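Local coordinates for phosphatidylglycerophosphatase and protein-tyrosine phosphatase 1 (Mus musculus, PDB 3RGO) that dephosphorylates phosphatidylglycerophosphate to phosphatidylglycerol, a step on the mitochondrial pathway to cardiolipin, at residues A[17-20]-A[21-25]; A[47-50]-A[51-55]. One frame throughout, in Å; residues are numbered along the deposited sequence.

Interaction 1: residues A[17-20]-A[21-25]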
loop_
_atom_site.group_PDB
_atom_site.type_symbol
_atom_site.label_atom_id
_atom_site.label_comp_id
_atom_site.label_asym_id
_atom_site.label_seq_id
_atom_site.Cartn_x
_atom_site.Cartn_y
_atom_site.Cartn_z
ATOM N N LYS A 17 -6.224 0.102 16.818
ATOM C CA LYS A 17 -7.081 1.216 17.207
ATOM C C LYS A 17 -6.293 2.316 17.920
ATOM O O LYS A 17 -6.464 3.505 17.638
ATOM C CB LYS A 17 -8.191 0.724 18.135
ATOM C CG LYS A 17 -9.098 -0.329 17.534
ATOM C CD LYS A 17 -10.357 0.292 16.964
ATOM C CE LYS A 17 -11.523 -0.675 17.062
ATOM N NZ LYS A 17 -11.732 -1.108 18.467
ATOM N N ASN A 18 -5.425 1.904 18.842
ATOM C CA ASN A 18 -4.703 2.832 19.705
ATOM C C ASN A 18 -3.657 3.679 18.984
ATOM O O ASN A 18 -3.222 4.710 19.503
ATOM C CB ASN A 18 -4.038 2.072 20.858
ATOM C CG ASN A 18 -2.715 1.443 20.454
ATOM O OD1 ASN A 18 -2.675 0.322 19.946
ATOM N ND2 ASN A 18 -1.623 2.168 20.677
ATOM N N MET A 19 -3.249 3.242 17.796
ATOM C CA MET A 19 -2.202 3.927 17.041
ATOM C C MET A 19 -2.754 5.096 16.234
ATOM O O MET A 19 -2.004 5.965 15.787
ATOM C CB MET A 19 -1.501 2.943 16.103
ATOM C CG MET A 19 -0.876 1.756 16.814
ATOM S SD MET A 19 -0.305 0.504 15.654
ATOM C CE MET A 19 0.785 1.482 14.622
ATOM N N THR A 20 -4.069 5.102 16.050
ATOM C CA THR A 20 -4.748 6.110 15.244
ATOM C C THR A 20 -4.227 7.524 15.483
ATOM O O THR A 20 -3.884 8.234 14.541
ATOM C CB THR A 20 -6.264 6.089 15.510
ATOM O OG1 THR A 20 -6.789 4.806 15.150
ATOM C CG2 THR A 20 -6.973 7.166 14.703
ATOM N N ARG A 21 -4.175 7.927 16.748
ATOM C CA ARG A 21 -3.770 9.284 17.100
ATOM C C ARG A 21 -2.378 9.626 16.576
ATOM O O ARG A 21 -2.179 10.660 15.933
ATOM C CB ARG A 21 -3.828 9.473 18.621
ATOM C CG ARG A 21 -3.372 10.840 19.094
ATOM C CD ARG A 21 -3.516 10.977 20.608
ATOM N NE ARG A 21 -3.113 12.302 21.072
ATOM C CZ ARG A 21 -1.859 12.647 21.348
ATOM N NH1 ARG A 21 -0.879 11.765 21.205
ATOM N NH2 ARG A 21 -1.582 13.877 21.764
ATOM N N ARG A 22 -1.417 8.754 16.859
ATOM C CA ARG A 22 -0.039 8.951 16.418
ATOM C C ARG A 22 0.074 8.995 14.895
ATOM O O ARG A 22 0.780 9.836 14.335
ATOM C CB ARG A 22 0.850 7.838 16.973
ATOM C CG ARG A 22 2.181 7.682 16.254
ATOM C CD ARG A 22 3.339 8.183 17.101
ATOM N NE ARG A 22 4.628 7.838 16.508
ATOM C CZ ARG A 22 5.795 7.957 17.134
ATOM N NH1 ARG A 22 5.838 8.413 18.379
ATOM N NH2 ARG A 22 6.918 7.617 16.515
ATOM N N LEU A 23 -0.621 8.082 14.225
ATOM C CA LEU A 23 -0.553 7.995 12.771
ATOM C C LEU A 23 -1.051 9.267 12.092
ATOM O O LEU A 23 -0.447 9.747 11.134
ATOM C CB LEU A 23 -1.343 6.787 12.269
ATOM C CG LEU A 23 -0.706 5.431 12.573
ATOM C CD1 LEU A 23 -1.619 4.290 12.142
ATOM C CD2 LEU A 23 0.651 5.331 11.894
ATOM N N VAL A 24 -2.153 9.810 12.599
ATOM C CA VAL A 24 -2.783 10.977 11.994
ATOM C C VAL A 24 -2.037 12.276 12.300
ATOM O O VAL A 24 -1.779 13.080 11.407
ATOM C CB VAL A 24 -4.251 11.112 12.448
ATOM C CG1 VAL A 24 -4.836 12.436 11.979
ATOM C CG2 VAL A 24 -5.073 9.940 11.933
ATOM N N LEU A 25 -1.690 12.475 13.567
ATOM C CA LEU A 25 -1.029 13.704 13.991
ATOM C C LEU A 25 0.452 13.729 13.617
ATOM O O LEU A 25 0.952 14.729 13.103
ATOM C CB LEU A 25 -1.196 13.904 15.498
ATOM C CG LEU A 25 -2.641 13.981 15.992
ATOM C CD1 LEU A 25 -2.696 13.938 17.509
ATOM C CD2 LEU A 25 -3.321 15.231 15.460
HETATM O O HOH W 1 -1.969 6.844 19.094
#

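Interaction 2: residues A[47-50]-A[51-55]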
loop_
_atom_site.group_PDB
_atom_site.type_symbol
_atom_site.label_atom_id
_atom_site.label_comp_id
_atom_site.label_asym_id
_atom_site.label_seq_id
_atom_site.Cartn_x
_atom_site.Cartn_y
_atom_site.Cartn_z
ATOM N N THR A 47 -12.749 0.408 12.379
ATOM C CA THR A 47 -13.695 0.189 11.304
ATOM C C THR A 47 -13.482 1.328 10.324
ATOM O O THR A 47 -12.663 2.216 10.570
ATOM C CB THR A 47 -15.127 0.252 11.818
ATOM O OG1 THR A 47 -15.323 1.501 12.491
ATOM C CG2 THR A 47 -15.388 -0.886 12.795
ATOM N N SER A 48 -14.215 1.317 9.218
ATOM C CA SER A 48 -14.105 2.396 8.247
ATOM C C SER A 48 -14.599 3.709 8.846
ATOM O O SER A 48 -14.078 4.781 8.532
ATOM C CB SER A 48 -14.892 2.068 6.980
ATOM O OG SER A 48 -14.739 3.101 6.023
ATOM N N LYS A 49 -15.605 3.614 9.710
ATOM C CA LYS A 49 -16.172 4.791 10.358
ATOM C C LYS A 49 -15.231 5.373 11.411
ATOM O O LYS A 49 -15.119 6.588 11.540
ATOM C CB LYS A 49 -17.540 4.469 10.969
ATOM C CG LYS A 49 -17.715 3.016 11.373
ATOM C CD LYS A 49 -18.055 2.875 12.853
ATOM C CE LYS A 49 -18.195 1.412 13.248
ATOM N NZ LYS A 49 -18.412 1.240 14.711
ATOM N N GLU A 50 -14.552 4.507 12.156
ATOM C CA GLU A 50 -13.570 4.968 13.132
ATOM C C GLU A 50 -12.405 5.669 12.432
ATOM O O GLU A 50 -11.734 6.521 13.017
ATOM C CB GLU A 50 -13.079 3.811 14.005
ATOM C CG GLU A 50 -14.132 3.302 14.990
ATOM C CD GLU A 50 -13.666 2.098 15.784
ATOM O OE1 GLU A 50 -13.182 1.124 15.170
ATOM O OE2 GLU A 50 -13.794 2.123 17.027
ATOM N N TRP A 51 -12.173 5.319 11.172
ATOM C CA TRP A 51 -11.191 6.040 10.373
ATOM C C TRP A 51 -11.721 7.419 9.970
ATOM O O TRP A 51 -11.010 8.421 10.075
ATOM C CB TRP A 51 -10.798 5.238 9.130
ATOM C CG TRP A 51 -9.804 4.135 9.381
ATOM C CD1 TRP A 51 -9.985 2.799 9.156
ATOM C CD2 TRP A 51 -8.471 4.276 9.889
ATOM N NE1 TRP A 51 -8.849 2.101 9.492
ATOM C CE2 TRP A 51 -7.905 2.985 9.945
ATOM C CE3 TRP A 51 -7.701 5.368 10.298
ATOM C CZ2 TRP A 51 -6.606 2.757 10.396
ATOM C CZ3 TRP A 51 -6.412 5.139 10.749
ATOM C CH2 TRP A 51 -5.878 3.844 10.793
ATOM N N LYS A 52 -12.965 7.464 9.497
ATOM C CA LYS A 52 -13.595 8.731 9.135
ATOM C C LYS A 52 -13.508 9.728 10.287
ATOM O O LYS A 52 -13.131 10.885 10.090
ATOM C CB LYS A 52 -15.063 8.527 8.754
ATOM C CG LYS A 52 -15.292 7.764 7.459
ATOM C CD LYS A 52 -16.749 7.871 7.022
ATOM C CE LYS A 52 -17.696 7.493 8.155
ATOM N NZ LYS A 52 -19.125 7.678 7.780
ATOM N N LYS A 53 -13.870 9.268 11.483
ATOM C CA LYS A 53 -13.820 10.094 12.687
ATOM C C LYS A 53 -12.466 10.779 12.846
ATOM O O LYS A 53 -12.392 11.952 13.215
ATOM C CB LYS A 53 -14.119 9.251 13.932
ATOM C CG LYS A 53 -15.596 9.137 14.293
ATOM C CD LYS A 53 -16.395 8.437 13.205
ATOM C CE LYS A 53 -17.794 8.078 13.685
ATOM N NZ LYS A 53 -18.554 7.313 12.655
ATOM N N ALA A 54 -11.397 10.038 12.573
ATOM C CA ALA A 54 -10.045 10.573 12.684
ATOM C C ALA A 54 -9.645 11.335 11.429
ATOM O O ALA A 54 -8.521 11.820 11.320
ATOM C CB ALA A 54 -9.052 9.456 12.971
ATOM N N GLY A 55 -10.566 11.427 10.476
ATOM C CA GLY A 55 -10.328 12.181 9.259
ATOM C C GLY A 55 -9.510 11.441 8.213
ATOM O O GLY A 55 -8.910 12.064 7.337
#

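Interaction 1: residues A[17-20]-A[21-25]
Leu-23 lies one helical turn beyond Met-19 and overlaps the root of its side chain: CD1 of Leu-23 comes to 4.2 Å from CB of Met-19, while CG of Leu-23 rests beside the Met-19 carbonyl oxygen. Both chains lean back beside their own backbone N (chi1 -58° in Met-19, -71° in Leu-23), and both reach Tyr-2 of strand 2-4; Met-19 also touches Trp-1 just before it. Underneath, the helix starts its regular bonding: Leu-23 N donates to Met-19 O at 3.0 Å and nearly straight, and Val-24 N to Thr-20 O at the same length but somewhat more bent. Val-24 CG2 closes over that last oxygen at 3.3 Å. At the entrance of helix 20-26 Thr-20 turns OG1 backward, beside its own N, to donate to Lys-17 O at 2.8 Å; Thr-20 N reaches the same oxygen from the same face. The hydroxyl is also bonded to Asn-46, from the loop leading into helix 48-53. A valine in place of Thr-20 would probably deprive Lys-17 O of its hydroxyl donor and leave Asn-46 without its mate. A water takes the Arg-22 N-H and donates to Asn-18 O, spanning the first turn. The apolar groups thus pack against neighbouring elements, Tyr-2 for Leu-23 and Val-56 for Val-24, while hydroxyl and water satisfy backbone polar atoms where regular helical bonding has yet to begin.

Interaction 2: residues A[47-50]-A[51-55]
Trp-51 sets its indole under the first turn of helix 48-53, with CD1 3.1 Å from the carbonyl oxygen of Thr-47 and CA of Ser-48 at the ring's edge, near its plane. CG lies beside the backbone N (chi1 -79°), which carries the five-membered ring back toward the start of the helix. The same Thr-47 oxygen accepts from Trp-51 N at 3.2 Å, the donor tilted 29° from the carbonyl plane, so one oxygen is bonded by the amide and approached by the ring. The buried indole then runs on to Asn-46, Val-56 and Gln-58, filling the side of the helix that faces strand 57-61.

Thr-47 and Glu-50 form a capping box at this end: Glu-50 N donates to Thr-47 OG1 at 3.1 Å, and Thr-47 N returns a bond to Glu-50 OE1 at 2.9 Å, on the lone pair directed away from the other oxygen. The amides of the cap residue and of Glu-50 in the first turn are thereby satisfied, and the carboxylate is probably stabilised by its place at the helix N-terminus. The helix lies in the connection of a beta-alpha-beta unit between strands 29-35 and 57-61, and it closes in a Schellman motif: Gly-55 takes a positive phi and the end of the helix bonds back into the last turn.

The solvent side is looser and made of lysines. CE of Lys-52 lies 4.1 Å from CB of Lys-49, an aliphatic contact that follows from a bend at chi3 (-51°). As modelled, NZ of Lys-49 and NZ of Lys-53 are 6.4 Å apart, though the Lys-53 chain is less surely placed; their like charges would probably disfavour a closer approach.

Interaction 1 covers the start of helix 20-26, interaction 2 the whole of helix 48-53 with both its ends. The centres of the two interactions lie about 11 Å apart, and they touch directly: CG2 of Thr-20 packs on CB of Ala-54 at 3.5 Å, and CE of Lys-17 approaches OE1 of Glu-50. Interaction 1 is partly buried, with two aliphatic residues turned inward; interaction 2 is mostly surface, with a single buried tryptophan against strand 57-61. Their openings differ chemically. Residues 17-20 enter the helix through a threonine hydroxyl bonded to a preceding carbonyl, whereas residues 47-50 use reciprocal bonds to backbone amides. Asn-46, next to the second cap, joins the two through Thr-20.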